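Local coordinates for cytochrome c-552/4 domain-containing protein (Ignicoccus hospitalis KIN4/I, PDB 4QO5), which carries eight haems c as a membrane-associated octaheme cytochrome and probably serves in electron transfer, at residues P324-G329 and P388-E393. Sequence-based numbering, arbitrary orientation.
Sequences PMPRTG and PGLISE
Arg327 lies along the 388-393 backbone, its chain extended from CG to NE, so that CD passes 3.3 Å from Pro388 O and NE gives a nearly straight hydrogen bond to Leu390 O (3.0 Å, 167° at the hydrogen). This oxygen sits at the guanidinium edge, in its plane, yet NE approaches from above the carbonyl plane. The end of Arg327 reaches on past Leu390, with NH2 beside Ser392 CB (3.9 Å) as a neighbouring contact. The backbones beneath form an isolated antiparallel bridge, Pro326 and Leu390 being a non-hydrogen-bonded pair flanked by Ile391 N to Met325 O (2.8 Å) and Arg327 N to Gly389 O (2.8 Å). Water 1 extends this link, accepting from Thr328 N and donating to Gly389 O. The Leu390 fork stands over Pro324 O, CD1 against Pro324 CD (3.8 Å) and CD2 against Pro326 CG (4.0 Å). With CG1 of Ile391 between its backbone N and carbonyl carbon (chi1 63°), CD1 meets Met325 CB while CG2 packs on Arg327 CG (3.8 Å). Ile391 also touches Met396 and Arg399 of helix 393-407, which Ser392 N-caps through OG to Glu395 N; the Met325 side chain turns away towards a haem c.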
ATOM      1  N   PRO A 324      25.037 -11.711 -12.638  1.00 23.27           N
ATOM      2  CA  PRO A 324      25.323 -12.716 -11.607  1.00 20.49           C
ATOM      3  C   PRO A 324      25.758 -12.046 -10.304  1.00 22.73           C
ATOM      4  O   PRO A 324      26.355 -10.966 -10.333  1.00 22.06           O
ATOM      5  CB  PRO A 324      26.481 -13.530 -12.218  1.00 21.17           C
ATOM      6  CG  PRO A 324      26.319 -13.355 -13.699  1.00 27.16           C
ATOM      7  CD  PRO A 324      25.775 -11.953 -13.886  1.00 25.63           C
ATOM      8  N   MET A 325      25.435 -12.657  -9.170  1.00 19.51           N
ATOM      9  CA  MET A 325      25.713 -12.033  -7.875  1.00 21.23           C
ATOM     10  C   MET A 325      27.217 -11.761  -7.678  1.00 22.32           C
ATOM     11  O   MET A 325      28.047 -12.596  -8.003  1.00 22.77           O
ATOM     12  CB  MET A 325      25.194 -12.948  -6.762  1.00 23.98           C
ATOM     13  CG  MET A 325      25.079 -12.298  -5.410  1.00 29.70           C
ATOM     14  SD  MET A 325      23.794 -11.026  -5.457  1.00 31.41           S
ATOM     15  CE  MET A 325      24.245 -10.075  -4.005  1.00 38.24           C
ATOM     16  N   PRO A 326      27.578 -10.580  -7.156  1.00 21.98           N
ATOM     17  CA  PRO A 326      29.000 -10.384  -6.811  1.00 20.66           C
ATOM     18  C   PRO A 326      29.514 -11.389  -5.780  1.00 22.49           C
ATOM     19  O   PRO A 326      28.744 -11.796  -4.896  1.00 21.93           O
ATOM     20  CB  PRO A 326      29.014  -8.972  -6.210  1.00 25.20           C
ATOM     21  CG  PRO A 326      27.850  -8.278  -6.866  1.00 23.74           C
ATOM     22  CD  PRO A 326      26.790  -9.339  -7.035  1.00 22.71           C
ATOM     23  N   ARG A 327      30.798 -11.759  -5.880  1.00 22.37           N
ATOM     24  CA  ARG A 327      31.400 -12.714  -4.960  1.00 26.85           C
ATOM     25  C   ARG A 327      31.573 -12.165  -3.555  1.00 27.95           C
ATOM     26  O   ARG A 327      31.457 -12.908  -2.581  1.00 30.66           O
ATOM     27  CB  ARG A 327      32.766 -13.184  -5.476  1.00 29.03           C
ATOM     28  CG  ARG A 327      32.670 -14.025  -6.719  1.00 32.43           C
ATOM     29  CD  ARG A 327      34.047 -14.489  -7.176  1.00 30.54           C
ATOM     30  NE  ARG A 327      33.913 -15.371  -8.333  1.00 39.84           N
ATOM     31  CZ  ARG A 327      34.543 -16.533  -8.472  1.00 49.22           C
ATOM     32  NH1 ARG A 327      35.369 -16.965  -7.525  1.00 49.44           N
ATOM     33  NH2 ARG A 327      34.348 -17.258  -9.561  1.00 47.67           N
ATOM     34  N   THR A 328      31.879 -10.874  -3.441  1.00 26.53           N
ATOM     35  CA  THR A 328      32.047 -10.268  -2.119  1.00 24.26           C
ATOM     36  C   THR A 328      31.079  -9.112  -1.896  1.00 26.13           C
ATOM     37  O   THR A 328      30.455  -8.617  -2.834  1.00 27.61           O
ATOM     38  CB  THR A 328      33.480  -9.731  -1.878  1.00 27.55           C
ATOM     39  OG1 THR A 328      33.604  -8.402  -2.403  1.00 30.24           O
ATOM     40  CG2 THR A 328      34.526 -10.645  -2.522  1.00 30.66           C
ATOM     41  N   GLY A 329      30.979  -8.683  -0.643  1.00 26.12           N
ATOM     42  CA  GLY A 329      30.027  -7.649  -0.270  1.00 26.09           C
ATOM     43  C   GLY A 329      30.541  -6.245  -0.535  1.00 26.89           C
ATOM     44  O   GLY A 329      29.785  -5.273  -0.414  1.00 24.14           O
ATOM     45  N   PRO A 388      37.761 -12.552 -11.020  1.00 28.78           N
ATOM     46  CA  PRO A 388      36.360 -12.264 -11.376  1.00 28.58           C
ATOM     47  C   PRO A 388      35.557 -11.718 -10.203  1.00 25.90           C
ATOM     48  O   PRO A 388      35.607 -12.268  -9.101  1.00 31.51           O
ATOM     49  CB  PRO A 388      35.814 -13.640 -11.783  1.00 33.21           C
ATOM     50  CG  PRO A 388      37.014 -14.407 -12.209  1.00 42.41           C
ATOM     51  CD  PRO A 388      38.143 -13.940 -11.345  1.00 36.09           C
ATOM     52  N   GLY A 389      34.798 -10.656 -10.438  1.00 27.33           N
ATOM     53  CA  GLY A 389      34.042 -10.033  -9.373  1.00 24.77           C
ATOM     54  C   GLY A 389      32.708 -10.696  -9.072  1.00 24.53           C
ATOM     55  O   GLY A 389      32.151 -10.513  -7.975  1.00 25.78           O
ATOM     56  N   LEU A 390      32.194 -11.462 -10.038  1.00 24.03           N
ATOM     57  CA  LEU A 390      30.869 -12.071  -9.911  1.00 28.78           C
ATOM     58  C   LEU A 390      30.993 -13.593  -9.818  1.00 30.55           C
ATOM     59  O   LEU A 390      31.996 -14.164 -10.250  1.00 25.07           O
ATOM     60  CB  LEU A 390      29.980 -11.697 -11.107  1.00 27.09           C
ATOM     61  CG  LEU A 390      29.886 -10.238 -11.551  1.00 26.92           C
ATOM     62  CD1 LEU A 390      28.869 -10.124 -12.691  1.00 26.95           C
ATOM     63  CD2 LEU A 390      29.487  -9.299 -10.393  1.00 24.53           C
ATOM     64  N   ILE A 391      29.981 -14.244  -9.242  1.00 24.18           N
ATOM     65  CA  ILE A 391      30.053 -15.680  -9.031  1.00 24.42           C
ATOM     66  C   ILE A 391      30.024 -16.484 -10.333  1.00 28.65           C
ATOM     67  O   ILE A 391      29.497 -16.030 -11.352  1.00 28.13           O
ATOM     68  CB  ILE A 391      28.991 -16.190  -8.038  1.00 23.88           C
ATOM     69  CG1 ILE A 391      27.568 -15.949  -8.570  1.00 23.20           C
ATOM     70  CG2 ILE A 391      29.199 -15.545  -6.669  1.00 24.43           C
ATOM     71  CD1 ILE A 391      26.496 -16.590  -7.698  1.00 25.51           C
ATOM     72  N   SER A 392      30.625 -17.668 -10.283  1.00 26.04           N
ATOM     73  CA  SER A 392      30.709 -18.562 -11.427  1.00 30.89           C
ATOM     74  C   SER A 392      29.357 -19.186 -11.734  1.00 31.09           C
ATOM     75  O   SER A 392      28.459 -19.166 -10.904  1.00 29.89           O
ATOM     76  CB  SER A 392      31.696 -19.693 -11.138  1.00 31.36           C
ATOM     77  OG  SER A 392      31.140 -20.587 -10.182  1.00 28.84           O
ATOM     78  N   GLU A 393      29.238 -19.783 -12.913  1.00 30.78           N
ATOM     79  CA  GLU A 393      28.003 -20.463 -13.293  1.00 32.21           C
ATOM     80  C   GLU A 393      27.733 -21.635 -12.356  1.00 30.54           C
ATOM     81  O   GLU A 393      26.587 -21.934 -12.037  1.00 29.97           O
ATOM     82  CB  GLU A 393      28.089 -20.959 -14.740  1.00 43.10           C
ATOM     83  CG  GLU A 393      28.205 -19.843 -15.763  1.00 53.79           C
ATOM     84  CD  GLU A 393      27.938 -20.315 -17.183  1.00 69.22           C
ATOM     85  OE1 GLU A 393      27.491 -19.487 -18.006  1.00 75.70           O
ATOM     86  OE2 GLU A 393      28.175 -21.510 -17.478  1.00 73.26           O
TER
HETATM   87  O   HOH W   1      32.764  -9.281  -5.675  1.00 30.44           O